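Local structure of cystatin-2 (3L0R) at residues 7-18 / 38-47; 59-67 / 75-83. The protein inhibits papain-like cysteine proteinases, among them cathepsins B, C, H, L and S, and may mimic host cystatins to disturb their control of proteolysis. All blocks are in the same frame, centred on the assembly; numbering follows the deposited sequence.

Interaction 1. Residues 7-18 / 38-47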
ATOM      1  N   TRP A   7       3.336 -16.814   7.570  1.00 67.39           N
ATOM      2  CA  TRP A   7       3.495 -15.371   7.579  1.00 63.85           C
ATOM      3  C   TRP A   7       4.393 -14.948   8.734  1.00 65.50           C
ATOM      4  O   TRP A   7       4.223 -15.420   9.849  1.00 68.74           O
ATOM      5  CB  TRP A   7       2.126 -14.688   7.671  1.00 64.94           C
ATOM      6  CG  TRP A   7       1.319 -14.845   6.404  1.00 65.11           C
ATOM      7  CD1 TRP A   7       0.377 -15.805   6.146  1.00 67.95           C
ATOM      8  CD2 TRP A   7       1.405 -14.038   5.211  1.00 62.34           C
ATOM      9  NE1 TRP A   7      -0.136 -15.639   4.880  1.00 68.89           N
ATOM     10  CE2 TRP A   7       0.477 -14.569   4.281  1.00 65.64           C
ATOM     11  CE3 TRP A   7       2.170 -12.921   4.841  1.00 58.12           C
ATOM     12  CZ2 TRP A   7       0.293 -14.017   2.998  1.00 64.85           C
ATOM     13  CZ3 TRP A   7       1.991 -12.377   3.576  1.00 59.45           C
ATOM     14  CH2 TRP A   7       1.059 -12.927   2.664  1.00 61.89           C
ATOM     15  N   THR A   8       5.354 -14.065   8.474  1.00 55.87           N
ATOM     16  CA  THR A   8       6.214 -13.555   9.543  1.00 55.86           C
ATOM     17  C   THR A   8       5.908 -12.092   9.845  1.00 54.26           C
ATOM     18  O   THR A   8       5.998 -11.232   8.970  1.00 54.11           O
ATOM     19  CB  THR A   8       7.688 -13.777   9.206  1.00 57.41           C
ATOM     20  OG1 THR A   8       7.897 -15.184   9.048  1.00 59.84           O
ATOM     21  CG2 THR A   8       8.610 -13.252  10.308  1.00 57.20           C
ATOM     22  N   ARG A   9       5.523 -11.809  11.078  1.00 54.18           N
ATOM     23  CA  ARG A   9       5.197 -10.433  11.444  1.00 53.39           C
ATOM     24  C   ARG A   9       6.457  -9.566  11.551  1.00 53.24           C
ATOM     25  O   ARG A   9       7.459  -9.972  12.145  1.00 54.48           O
ATOM     26  CB  ARG A   9       4.337 -10.349  12.719  1.00 53.53           C
ATOM     27  CG  ARG A   9       3.741  -8.959  12.910  1.00 55.07           C
ATOM     28  CD  ARG A   9       2.550  -8.954  13.850  1.00 60.05           C
ATOM     29  NE  ARG A   9       1.322  -9.348  13.171  1.00 62.25           N
ATOM     30  CZ  ARG A   9       0.778 -10.555  13.298  1.00 66.45           C
ATOM     31  NH1 ARG A   9       1.355 -11.462  14.084  1.00 66.64           N
ATOM     32  NH2 ARG A   9      -0.341 -10.862  12.644  1.00 67.57           N
ATOM     33  N   GLN A  10       6.381  -8.381  10.942  1.00 52.09           N
ATOM     34  CA  GLN A  10       7.482  -7.429  10.869  1.00 52.06           C
ATOM     35  C   GLN A  10       7.202  -6.174  11.692  1.00 52.21           C
ATOM     36  O   GLN A  10       6.046  -5.887  12.090  1.00 51.18           O
ATOM     37  CB  GLN A  10       7.715  -7.024   9.411  1.00 51.71           C
ATOM     38  CG  GLN A  10       7.945  -8.196   8.450  1.00 51.57           C
ATOM     39  CD  GLN A  10       9.200  -8.991   8.774  1.00 53.71           C
ATOM     40  OE1 GLN A  10      10.179  -8.443   9.289  1.00 54.92           O
ATOM     41  NE2 GLN A  10       9.180 -10.286   8.469  1.00 53.96           N
ATOM     42  N   ASP A  11       8.268  -5.422  11.940  1.00 53.25           N
ATOM     43  CA  ASP A  11       8.149  -4.066  12.458  1.00 53.61           C
ATOM     44  C   ASP A  11       7.541  -3.182  11.362  1.00 52.34           C
ATOM     45  O   ASP A  11       8.167  -2.982  10.306  1.00 53.51           O
ATOM     46  CB  ASP A  11       9.523  -3.544  12.877  1.00 55.49           C
ATOM     47  CG  ASP A  11       9.490  -2.099  13.310  1.00 55.72           C
ATOM     48  OD1 ASP A  11       8.418  -1.469  13.295  1.00 52.95           O
ATOM     49  OD2 ASP A  11      10.558  -1.582  13.669  1.00 58.19           O
ATOM     50  N   PRO A  12       6.321  -2.657  11.594  1.00 51.29           N
ATOM     51  CA  PRO A  12       5.592  -1.992  10.499  1.00 50.01           C
ATOM     52  C   PRO A  12       6.101  -0.568  10.184  1.00 51.27           C
ATOM     53  O   PRO A  12       5.632   0.042   9.217  1.00 50.65           O
ATOM     54  CB  PRO A  12       4.172  -1.917  11.045  1.00 49.30           C
ATOM     55  CG  PRO A  12       4.392  -1.719  12.533  1.00 50.34           C
ATOM     56  CD  PRO A  12       5.556  -2.621  12.859  1.00 51.63           C
ATOM     57  N   THR A  13       7.034  -0.050  10.985  1.00 52.78           N
ATOM     58  CA  THR A  13       7.487   1.331  10.840  1.00 54.68           C
ATOM     59  C   THR A  13       8.656   1.435   9.872  1.00 56.57           C
ATOM     60  O   THR A  13       9.181   2.535   9.647  1.00 57.96           O
ATOM     61  CB  THR A  13       7.944   1.954  12.183  1.00 57.28           C
ATOM     62  OG1 THR A  13       9.068   1.223  12.683  1.00 57.09           O
ATOM     63  CG2 THR A  13       6.806   1.969  13.234  1.00 56.56           C
ATOM     64  N   GLU A  14       9.068   0.299   9.301  1.00 56.70           N
ATOM     65  CA  GLU A  14      10.172   0.312   8.343  1.00 58.92           C
ATOM     66  C   GLU A  14       9.797   1.047   7.060  1.00 58.44           C
ATOM     67  O   GLU A  14       8.705   0.856   6.530  1.00 56.39           O
ATOM     68  CB  GLU A  14      10.646  -1.099   8.037  1.00 58.92           C
ATOM     69  CG  GLU A  14      11.412  -1.736   9.189  1.00 62.10           C
ATOM     70  CD  GLU A  14      11.853  -3.152   8.876  1.00 64.79           C
ATOM     71  OE1 GLU A  14      12.024  -3.484   7.678  1.00 66.67           O
ATOM     72  OE2 GLU A  14      12.030  -3.936   9.831  1.00 67.33           O
ATOM     73  N   ALA A  15      10.718   1.884   6.585  1.00 60.67           N
ATOM     74  CA  ALA A  15      10.517   2.701   5.392  1.00 61.20           C
ATOM     75  C   ALA A  15      10.062   1.912   4.158  1.00 59.98           C
ATOM     76  O   ALA A  15       9.156   2.355   3.450  1.00 59.02           O
ATOM     77  CB  ALA A  15      11.781   3.512   5.080  1.00 64.33           C
ATOM     78  N   ARG A  16      10.686   0.758   3.911  1.00 60.61           N
ATOM     79  CA  ARG A  16      10.372  -0.092   2.752  1.00 60.67           C
ATOM     80  C   ARG A  16       8.890  -0.471   2.720  1.00 56.96           C
ATOM     81  O   ARG A  16       8.294  -0.604   1.658  1.00 56.92           O
ATOM     82  CB  ARG A  16      11.270  -1.348   2.711  1.00 61.95           C
ATOM     83  CG  ARG A  16      11.149  -2.255   3.942  1.00 63.12           C
ATOM     84  CD  ARG A  16      12.388  -3.120   4.180  1.00 66.36           C
ATOM     85  NE  ARG A  16      12.195  -4.519   3.765  1.00 71.03           N
ATOM     86  CZ  ARG A  16      12.102  -5.563   4.598  1.00 71.19           C
ATOM     87  NH1 ARG A  16      12.192  -5.399   5.920  1.00 70.87           N
ATOM     88  NH2 ARG A  16      11.927  -6.787   4.104  1.00 71.38           N
ATOM     89  N   PHE A  17       8.285  -0.606   3.886  1.00 54.68           N
ATOM     90  CA  PHE A  17       6.896  -0.993   3.946  1.00 52.36           C
ATOM     91  C   PHE A  17       5.993   0.186   3.643  1.00 52.02           C
ATOM     92  O   PHE A  17       4.902   0.005   3.074  1.00 51.53           O
ATOM     93  CB  PHE A  17       6.566  -1.610   5.301  1.00 51.31           C
ATOM     94  CG  PHE A  17       7.386  -2.828   5.627  1.00 51.85           C
ATOM     95  CD1 PHE A  17       7.621  -3.818   4.662  1.00 52.22           C
ATOM     96  CD2 PHE A  17       7.912  -2.996   6.899  1.00 52.26           C
ATOM     97  CE1 PHE A  17       8.371  -4.942   4.971  1.00 53.65           C
ATOM     98  CE2 PHE A  17       8.667  -4.124   7.218  1.00 53.99           C
ATOM     99  CZ  PHE A  17       8.898  -5.099   6.258  1.00 53.72           C
ATOM    100  N   LEU A  18       6.447   1.389   3.994  1.00 52.37           N
ATOM    101  CA  LEU A  18       5.704   2.599   3.655  1.00 52.46           C
ATOM    102  C   LEU A  18       5.750   2.809   2.133  1.00 53.34           C
ATOM    103  O   LEU A  18       4.736   3.138   1.500  1.00 52.84           O
ATOM    104  CB  LEU A  18       6.238   3.818   4.427  1.00 53.95           C
ATOM    105  CG  LEU A  18       5.543   5.160   4.194  1.00 54.53           C
ATOM    106  CD1 LEU A  18       4.039   5.122   4.518  1.00 50.30           C
ATOM    107  CD2 LEU A  18       6.256   6.242   4.984  1.00 55.74           C
ATOM    108  N   VAL A  38      -1.550   6.996   1.744  1.00 52.81           N
ATOM    109  CA  VAL A  38      -1.292   6.352   3.008  1.00 53.46           C
ATOM    110  C   VAL A  38      -1.163   7.368   4.142  1.00 54.85           C
ATOM    111  O   VAL A  38      -0.432   8.346   4.029  1.00 56.85           O
ATOM    112  CB  VAL A  38      -0.030   5.476   2.929  1.00 54.13           C
ATOM    113  CG1 VAL A  38       0.235   4.789   4.273  1.00 55.89           C
ATOM    114  CG2 VAL A  38      -0.186   4.451   1.850  1.00 52.92           C
ATOM    115  N   VAL A  39      -1.877   7.109   5.235  1.00 54.79           N
ATOM    116  CA  VAL A  39      -1.766   7.871   6.448  1.00 55.66           C
ATOM    117  C   VAL A  39      -0.853   7.104   7.391  1.00 56.95           C
ATOM    118  O   VAL A  39       0.052   7.680   7.990  1.00 58.47           O
ATOM    119  CB  VAL A  39      -3.158   8.081   7.100  1.00 56.02           C
ATOM    120  CG1 VAL A  39      -3.051   8.783   8.466  1.00 56.57           C
ATOM    121  CG2 VAL A  39      -4.047   8.895   6.182  1.00 56.66           C
ATOM    122  N   THR A  40      -1.081   5.801   7.529  1.00 56.51           N
ATOM    123  CA  THR A  40      -0.283   5.002   8.460  1.00 57.95           C
ATOM    124  C   THR A  40      -0.181   3.533   8.057  1.00 57.13           C
ATOM    125  O   THR A  40      -1.065   3.006   7.401  1.00 55.89           O
ATOM    126  CB  THR A  40      -0.738   5.209   9.952  1.00 59.28           C
ATOM    127  OG1 THR A  40      -0.423   4.065  10.735  1.00 60.77           O
ATOM    128  CG2 THR A  40      -2.220   5.436  10.056  1.00 59.45           C
ATOM    129  N   VAL A  41       0.947   2.916   8.401  1.00 53.09           N
ATOM    130  CA  VAL A  41       1.178   1.480   8.240  1.00 51.85           C
ATOM    131  C   VAL A  41       1.051   0.859   9.626  1.00 52.11           C
ATOM    132  O   VAL A  41       1.922   1.060  10.477  1.00 53.12           O
ATOM    133  CB  VAL A  41       2.590   1.162   7.633  1.00 51.66           C
ATOM    134  CG1 VAL A  41       2.788  -0.367   7.382  1.00 49.69           C
ATOM    135  CG2 VAL A  41       2.811   1.935   6.336  1.00 52.64           C
ATOM    136  N   LYS A  42      -0.037   0.126   9.852  1.00 52.26           N
ATOM    137  CA  LYS A  42      -0.351  -0.406  11.174  1.00 53.67           C
ATOM    138  C   LYS A  42       0.331  -1.740  11.440  1.00 53.33           C
ATOM    139  O   LYS A  42       0.806  -2.006  12.553  1.00 53.94           O
ATOM    140  CB  LYS A  42      -1.866  -0.543  11.349  1.00 55.78           C
ATOM    141  CG  LYS A  42      -2.573   0.775  11.550  1.00 59.66           C
ATOM    142  CD  LYS A  42      -3.972   0.742  10.972  1.00 67.64           C
ATOM    143  CE  LYS A  42      -4.956  -0.071  11.817  1.00 74.70           C
ATOM    144  NZ  LYS A  42      -6.286   0.619  11.992  1.00 80.48           N
ATOM    145  N   GLU A  43       0.373  -2.581  10.408  1.00 52.56           N
ATOM    146  CA  GLU A  43       0.821  -3.948  10.581  1.00 53.49           C
ATOM    147  C   GLU A  43       1.408  -4.515   9.291  1.00 51.45           C
ATOM    148  O   GLU A  43       0.927  -4.200   8.204  1.00 50.26           O
ATOM    149  CB  GLU A  43      -0.342  -4.790  11.117  1.00 55.97           C
ATOM    150  CG  GLU A  43      -0.089  -6.275  11.085  1.00 58.62           C
ATOM    151  CD  GLU A  43      -1.148  -7.088  11.809  1.00 62.97           C
ATOM    152  OE1 GLU A  43      -2.199  -6.508  12.242  1.00 65.69           O
ATOM    153  OE2 GLU A  43      -0.891  -8.315  11.952  1.00 65.18           O
ATOM    154  N   VAL A  44       2.469  -5.327   9.421  1.00 51.49           N
ATOM    155  CA  VAL A  44       3.155  -5.937   8.264  1.00 49.82           C
ATOM    156  C   VAL A  44       3.512  -7.418   8.496  1.00 50.82           C
ATOM    157  O   VAL A  44       4.024  -7.787   9.544  1.00 52.39           O
ATOM    158  CB  VAL A  44       4.446  -5.152   7.858  1.00 49.40           C
ATOM    159  CG1 VAL A  44       5.170  -5.834   6.685  1.00 47.15           C
ATOM    160  CG2 VAL A  44       4.110  -3.717   7.504  1.00 48.45           C
ATOM    161  N   GLU A  45       3.229  -8.249   7.499  1.00 49.96           N
ATOM    162  CA  GLU A  45       3.556  -9.663   7.525  1.00 51.42           C
ATOM    163  C   GLU A  45       4.115 -10.039   6.171  1.00 49.80           C
ATOM    164  O   GLU A  45       3.598  -9.610   5.127  1.00 48.23           O
ATOM    165  CB  GLU A  45       2.330 -10.524   7.827  1.00 54.07           C
ATOM    166  CG  GLU A  45       1.807 -10.379   9.242  1.00 58.38           C
ATOM    167  CD  GLU A  45       0.348 -10.781   9.347  1.00 64.47           C
ATOM    168  OE1 GLU A  45      -0.533  -9.934   8.989  1.00 64.80           O
ATOM    169  OE2 GLU A  45       0.096 -11.934   9.795  1.00 66.60           O
ATOM    170  N   THR A  46       5.179 -10.839   6.193  1.00 50.32           N
ATOM    171  CA  THR A  46       5.831 -11.275   4.956  1.00 48.91           C
ATOM    172  C   THR A  46       5.790 -12.778   4.846  1.00 50.40           C
ATOM    173  O   THR A  46       5.744 -13.486   5.860  1.00 53.07           O
ATOM    174  CB  THR A  46       7.282 -10.759   4.861  1.00 49.29           C
ATOM    175  OG1 THR A  46       8.033 -11.163   6.028  1.00 50.67           O
ATOM    176  CG2 THR A  46       7.272  -9.246   4.763  1.00 48.39           C
ATOM    177  N   GLN A  47       5.785 -13.265   3.616  1.00 49.47           N
ATOM    178  CA  GLN A  47       5.710 -14.683   3.354  1.00 51.03           C
ATOM    179  C   GLN A  47       6.652 -14.965   2.202  1.00 50.79           C
ATOM    180  O   GLN A  47       6.575 -14.305   1.158  1.00 50.18           O
ATOM    181  CB  GLN A  47       4.281 -15.085   2.973  1.00 51.63           C
ATOM    182  CG  GLN A  47       4.080 -16.586   2.714  1.00 54.13           C
ATOM    183  CD  GLN A  47       2.678 -16.905   2.233  1.00 56.80           C
ATOM    184  OE1 GLN A  47       2.197 -16.322   1.260  1.00 57.17           O
ATOM    185  NE2 GLN A  47       2.011 -17.829   2.915  1.00 59.49           N
TER
HETATM  186  O   HOH W   1       3.301  -5.689  12.000  1.00 46.13           O
HETATM  187  O   HOH W   2       4.110   2.675  10.849  1.00 58.44           O
HETATM  188  O   HOH W   3      10.696  -9.635   5.232  1.00 65.50           O
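E43 OE2 is gripped by two nitrogens of R9, which comes side-on: NE and NH2 each lie 2.7 Å from E43 OE2, both bonds distinctly bent. That oxygen sits in the guanidinium plane, while the carboxylate is turned 61° out of it. E45, on the same face of the sheet as R9, adds only charge: R9 NH2 lies 3.1 Å from E45 OE2, which is well out of the guanidinium plane. Strand 8-10 runs antiparallel to strand 40-47. T8 N and T46 O are 2.7 Å apart in a nearly straight bond, T46 N returns one to T8 O, Q10 N donates to V44 O, and beyond it a water joins Q10 O to V44 N. On the face of T8, T46 and V44, Q10 bends at chi2 (-63°) so that its NE2 reaches T46 OG1 in a weak bond. Farther on, P12 packs against V41 and V44, and V44 CG1 stands over the centre of the F17 ring, 3.6 Å from the centroid, in a CH-pi contact. At the other end the W7 indole stacks on Q47: Q47 CB lies over its six-membered ring and the amide plane is 25° from the ring plane. N53 and G5 hold that amide, and K55 makes a cation-pi contact with the indole. With an alanine in place of W7, Q47 would probably lose the flat surface it lies on, and K55 its aromatic partner. A short N-terminal strand edging the sheet, then a helix laid across that sheet, is the opening of the cystatin fold.

Interaction 2. Residues 59-67 / 75-83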
ATOM      1  N   GLU A  59      -3.797   2.459   7.056  1.00 53.86           N
ATOM      2  CA  GLU A  59      -4.865   3.442   7.018  1.00 54.65           C
ATOM      3  C   GLU A  59      -4.684   4.368   5.841  1.00 53.35           C
ATOM      4  O   GLU A  59      -3.591   4.895   5.601  1.00 52.71           O
ATOM      5  CB  GLU A  59      -4.950   4.216   8.319  1.00 57.24           C
ATOM      6  CG  GLU A  59      -5.519   3.369   9.423  1.00 60.58           C
ATOM      7  CD  GLU A  59      -5.419   4.015  10.776  1.00 66.21           C
ATOM      8  OE1 GLU A  59      -4.846   5.127  10.875  1.00 68.48           O
ATOM      9  OE2 GLU A  59      -5.915   3.401  11.752  1.00 70.34           O
ATOM     10  N   ILE A  60      -5.768   4.537   5.089  1.00 53.19           N
ATOM     11  CA  ILE A  60      -5.746   5.370   3.897  1.00 52.02           C
ATOM     12  C   ILE A  60      -6.716   6.531   4.012  1.00 53.44           C
ATOM     13  O   ILE A  60      -7.624   6.527   4.856  1.00 54.22           O
ATOM     14  CB  ILE A  60      -6.007   4.558   2.594  1.00 51.09           C
ATOM     15  CG1 ILE A  60      -7.486   4.155   2.478  1.00 51.92           C
ATOM     16  CG2 ILE A  60      -5.035   3.366   2.505  1.00 48.62           C
ATOM     17  CD1 ILE A  60      -7.894   3.631   1.109  1.00 51.25           C
ATOM     18  N   SER A  61      -6.515   7.518   3.141  1.00 53.46           N
ATOM     19  CA  SER A  61      -7.291   8.752   3.161  1.00 55.03           C
ATOM     20  C   SER A  61      -7.169   9.364   1.781  1.00 54.61           C
ATOM     21  O   SER A  61      -6.103   9.290   1.177  1.00 54.60           O
ATOM     22  CB  SER A  61      -6.721   9.727   4.201  1.00 55.91           C
ATOM     23  OG  SER A  61      -7.720  10.609   4.679  1.00 58.30           O
ATOM     24  N   PRO A  62      -8.259   9.958   1.266  1.00 55.37           N
ATOM     25  CA  PRO A  62      -8.181  10.653  -0.031  1.00 55.26           C
ATOM     26  C   PRO A  62      -7.140  11.775  -0.026  1.00 55.23           C
ATOM     27  O   PRO A  62      -7.090  12.560   0.933  1.00 56.76           O
ATOM     28  CB  PRO A  62      -9.585  11.241  -0.208  1.00 56.86           C
ATOM     29  CG  PRO A  62     -10.473  10.424   0.713  1.00 57.55           C
ATOM     30  CD  PRO A  62      -9.610   9.997   1.858  1.00 56.36           C
ATOM     31  N   SER A  63      -6.337  11.846  -1.093  1.00 54.36           N
ATOM     32  CA  SER A  63      -5.286  12.862  -1.252  1.00 54.75           C
ATOM     33  C   SER A  63      -5.742  14.092  -2.035  1.00 56.06           C
ATOM     34  O   SER A  63      -6.845  14.149  -2.556  1.00 56.12           O
ATOM     35  CB  SER A  63      -4.031  12.268  -1.923  1.00 54.42           C
ATOM     36  OG  SER A  63      -4.181  12.147  -3.335  1.00 54.57           O
ATOM     37  N   VAL A  64      -4.866  15.081  -2.100  1.00 57.53           N
ATOM     38  CA  VAL A  64      -5.108  16.284  -2.868  1.00 59.59           C
ATOM     39  C   VAL A  64      -4.853  16.088  -4.374  1.00 60.44           C
ATOM     40  O   VAL A  64      -5.177  16.966  -5.181  1.00 62.31           O
ATOM     41  CB  VAL A  64      -4.244  17.439  -2.348  1.00 61.57           C
ATOM     42  CG1 VAL A  64      -4.664  17.836  -0.910  1.00 61.57           C
ATOM     43  CG2 VAL A  64      -2.748  17.066  -2.422  1.00 61.66           C
ATOM     44  N   CYS A  65      -4.287  14.943  -4.753  1.00 59.59           N
ATOM     45  CA  CYS A  65      -3.932  14.706  -6.157  1.00 60.80           C
ATOM     46  C   CYS A  65      -5.058  14.131  -6.987  1.00 60.62           C
ATOM     47  O   CYS A  65      -5.539  13.041  -6.723  1.00 58.91           O
ATOM     48  CB  CYS A  65      -2.729  13.791  -6.275  1.00 60.18           C
ATOM     49  SG  CYS A  65      -1.208  14.487  -5.655  1.00 62.90           S
ATOM     50  N   LYS A  66      -5.451  14.874  -8.012  1.00 62.88           N
ATOM     51  CA  LYS A  66      -6.489  14.426  -8.911  1.00 64.04           C
ATOM     52  C   LYS A  66      -5.920  13.483  -9.979  1.00 64.77           C
ATOM     53  O   LYS A  66      -4.946  13.800 -10.679  1.00 66.09           O
ATOM     54  CB  LYS A  66      -7.201  15.618  -9.532  1.00 66.57           C
ATOM     55  CG  LYS A  66      -8.599  15.290  -9.980  1.00 69.01           C
ATOM     56  CD  LYS A  66      -9.129  16.365 -10.878  1.00 74.43           C
ATOM     57  CE  LYS A  66     -10.233  15.830 -11.769  1.00 77.60           C
ATOM     58  NZ  LYS A  66     -11.543  16.113 -11.157  1.00 78.57           N
ATOM     59  N   ILE A  67      -6.537  12.309 -10.070  1.00 63.86           N
ATOM     60  CA  ILE A  67      -6.128  11.274 -10.987  1.00 64.28           C
ATOM     61  C   ILE A  67      -6.221  11.781 -12.436  1.00 68.18           C
ATOM     62  O   ILE A  67      -7.211  12.420 -12.823  1.00 69.11           O
ATOM     63  CB  ILE A  67      -7.001  10.015 -10.774  1.00 63.55           C
ATOM     64  CG1 ILE A  67      -6.747   9.426  -9.381  1.00 59.74           C
ATOM     65  CG2 ILE A  67      -6.787   8.976 -11.910  1.00 64.89           C
ATOM     66  CD1 ILE A  67      -7.729   8.355  -8.956  1.00 57.24           C
ATOM     67  N   GLU A  75       5.051  12.311  -1.637  1.00 68.81           N
ATOM     68  CA  GLU A  75       5.427  13.627  -1.124  1.00 71.65           C
ATOM     69  C   GLU A  75       4.400  14.697  -1.481  1.00 71.27           C
ATOM     70  O   GLU A  75       4.104  15.595  -0.681  1.00 72.36           O
ATOM     71  CB  GLU A  75       6.821  13.979  -1.674  1.00 74.94           C
ATOM     72  CG  GLU A  75       7.249  15.435  -1.577  1.00 79.97           C
ATOM     73  CD  GLU A  75       8.456  15.739  -2.459  0.50 83.31           C
ATOM     74  OE1 GLU A  75       8.436  15.387  -3.663  0.50 84.52           O
ATOM     75  OE2 GLU A  75       9.426  16.334  -1.947  0.50 87.18           O
ATOM     76  N   GLN A  76       3.862  14.597  -2.691  1.00 70.25           N
ATOM     77  CA  GLN A  76       2.979  15.621  -3.220  1.00 70.22           C
ATOM     78  C   GLN A  76       1.559  15.333  -2.764  1.00 66.81           C
ATOM     79  O   GLN A  76       0.846  16.224  -2.320  1.00 66.93           O
ATOM     80  CB  GLN A  76       3.078  15.642  -4.747  1.00 71.55           C
ATOM     81  CG  GLN A  76       3.208  17.003  -5.374  1.00 76.32           C
ATOM     82  CD  GLN A  76       4.215  17.888  -4.659  1.00 82.03           C
ATOM     83  OE1 GLN A  76       5.384  17.522  -4.489  1.00 84.74           O
ATOM     84  NE2 GLN A  76       3.761  19.065  -4.224  1.00 83.20           N
ATOM     85  N   CYS A  77       1.176  14.063  -2.841  1.00 63.85           N
ATOM     86  CA  CYS A  77      -0.211  13.653  -2.620  1.00 60.92           C
ATOM     87  C   CYS A  77      -0.483  13.357  -1.157  1.00 59.89           C
ATOM     88  O   CYS A  77      -0.702  12.216  -0.775  1.00 57.97           O
ATOM     89  CB  CYS A  77      -0.557  12.455  -3.499  1.00 59.22           C
ATOM     90  SG  CYS A  77      -0.162  12.764  -5.232  1.00 58.88           S
ATOM     91  N   VAL A  78      -0.441  14.409  -0.348  1.00 61.14           N
ATOM     92  CA  VAL A  78      -0.816  14.328   1.051  1.00 60.91           C
ATOM     93  C   VAL A  78      -2.339  14.160   1.161  1.00 59.84           C
ATOM     94  O   VAL A  78      -3.066  14.480   0.213  1.00 59.18           O
ATOM     95  CB  VAL A  78      -0.335  15.580   1.828  1.00 64.02           C
ATOM     96  CG1 VAL A  78       1.198  15.574   1.956  1.00 65.44           C
ATOM     97  CG2 VAL A  78      -0.829  16.884   1.159  1.00 64.03           C
ATOM     98  N   PRO A  79      -2.824  13.624   2.301  1.00 63.84           N
ATOM     99  CA  PRO A  79      -4.264  13.567   2.580  1.00 65.28           C
ATOM    100  C   PRO A  79      -4.921  14.937   2.520  1.00 68.62           C
ATOM    101  O   PRO A  79      -4.327  15.923   2.980  1.00 70.63           O
ATOM    102  CB  PRO A  79      -4.312  13.062   4.029  1.00 65.41           C
ATOM    103  CG  PRO A  79      -3.066  12.289   4.196  1.00 62.71           C
ATOM    104  CD  PRO A  79      -2.035  13.002   3.385  1.00 62.83           C
ATOM    105  N   LYS A  80      -6.136  15.011   1.981  1.00 70.06           N
ATOM    106  CA  LYS A  80      -6.949  16.234   2.143  1.00 74.29           C
ATOM    107  C   LYS A  80      -7.141  16.545   3.636  1.00 77.36           C
ATOM    108  O   LYS A  80      -7.081  17.710   4.078  1.00 80.21           O
ATOM    109  CB  LYS A  80      -8.321  16.083   1.496  1.00 74.79           C
ATOM    110  CG  LYS A  80      -8.318  15.895  -0.003  1.00 74.37           C
ATOM    111  CD  LYS A  80      -9.670  15.365  -0.479  1.00 75.48           C
ATOM    112  CE  LYS A  80      -9.753  15.281  -1.999  1.00 74.95           C
ATOM    113  NZ  LYS A  80     -10.229  16.556  -2.603  1.00 79.32           N
ATOM    114  N   ASP A  81      -7.351  15.474   4.403  1.00 77.31           N
ATOM    115  CA  ASP A  81      -7.758  15.531   5.809  1.00 80.89           C
ATOM    116  C   ASP A  81      -7.467  14.158   6.413  1.00 79.15           C
ATOM    117  O   ASP A  81      -8.217  13.196   6.193  1.00 78.07           O
ATOM    118  CB  ASP A  81      -9.256  15.882   5.914  1.00 83.48           C
ATOM    119  CG  ASP A  81      -9.765  15.890   7.335  1.00 86.02           C
ATOM    120  OD1 ASP A  81      -9.039  15.466   8.259  1.00 84.88           O
ATOM    121  OD2 ASP A  81     -10.913  16.329   7.526  1.00 89.03           O
ATOM    122  N   ALA A  82      -6.365  14.077   7.163  1.00 79.55           N
ATOM    123  CA  ALA A  82      -5.803  12.776   7.599  1.00 77.49           C
ATOM    124  C   ALA A  82      -6.613  12.132   8.737  1.00 79.21           C
ATOM    125  O   ALA A  82      -6.451  10.936   9.027  1.00 77.58           O
ATOM    126  CB  ALA A  82      -4.313  12.924   7.988  1.00 76.43           C
ATOM    127  N   GLN A  83      -7.474  12.933   9.374  1.00 82.72           N
ATOM    128  CA  GLN A  83      -8.448  12.422  10.343  1.00 84.74           C
ATOM    129  C   GLN A  83      -9.511  11.481   9.732  1.00 83.00           C
ATOM    130  O   GLN A  83     -10.052  10.640  10.456  1.00 83.68           O
ATOM    131  CB  GLN A  83      -9.115  13.568  11.108  1.00 88.84           C
ATOM    132  CG  GLN A  83      -8.282  14.138  12.251  1.00 91.54           C
ATOM    133  CD  GLN A  83      -8.777  15.521  12.690  1.00 97.72           C
ATOM    134  OE1 GLN A  83      -9.046  16.392  11.847  1.00101.05           O
ATOM    135  NE2 GLN A  83      -8.887  15.737  14.009  1.00101.97           N
TER
HETATM  136  O   HOH W   4      -8.573  12.806   3.355  1.00 73.14           O
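P62 O takes the backbone N-H of K80, with K80 N 2.8 Å from P62 O, and also a bond donated by a water. The same water donates to S61 OG, 2.7 Å away, and accepts from D81 N, so one molecule serves three polar groups across the contact. S61 OG has its strongest protein partner in Q84 O; D81 O lies 3.0 Å from S61 OG as well. Two residues along, V64 N donates to V78 O over 3.0 Å. With S63 and P79 facing each other, these two bonds form a single bridge between strand 52-66 and an irregular loop. This is the disulfide-tied segment of secreted cystatins that precedes strand 86-95: C65 SG and C77 SG are joined at 2.1 Å with a torsion of -92° about the S-S bond. Beside it, S63 OG stands between its own N and carbonyl carbon (chi1 79°), a position from which it accepts from C65 N at 3.1 Å in an ST turn; it is also hydrogen-bonded to Y35 O. The S63 backbone pairs with Y35 of the neighbouring strand, and K80 CE lies 3.2 Å from S63 O as the lysine runs along the strand's backbone and makes a cation-pi contact with F34. On the outer side V64 CG2 packs on V78 CG2, 4.1 Å apart.

In the fold
From the N terminus, strand 8-10 and the start of helix 15-25 come first, and interaction 1 closes when the chain returns in strand 34-48, having gone through the helix and the loop after it. Strand 52-66 follows as its antiparallel neighbour, and from its far end interaction 2 closes a shorter loop, bringing 75-83 back on 59-67 before strand 86-95 begins. The two are in series, neither nested nor crossed, their centres about 20 Å apart. They meet where strands 34-48 and 52-66 pair: K42 bridges to E59 and V39 packs on S61. Together they tie the N-terminal edge and helix, and the disulfide-bearing loop, to one sheet.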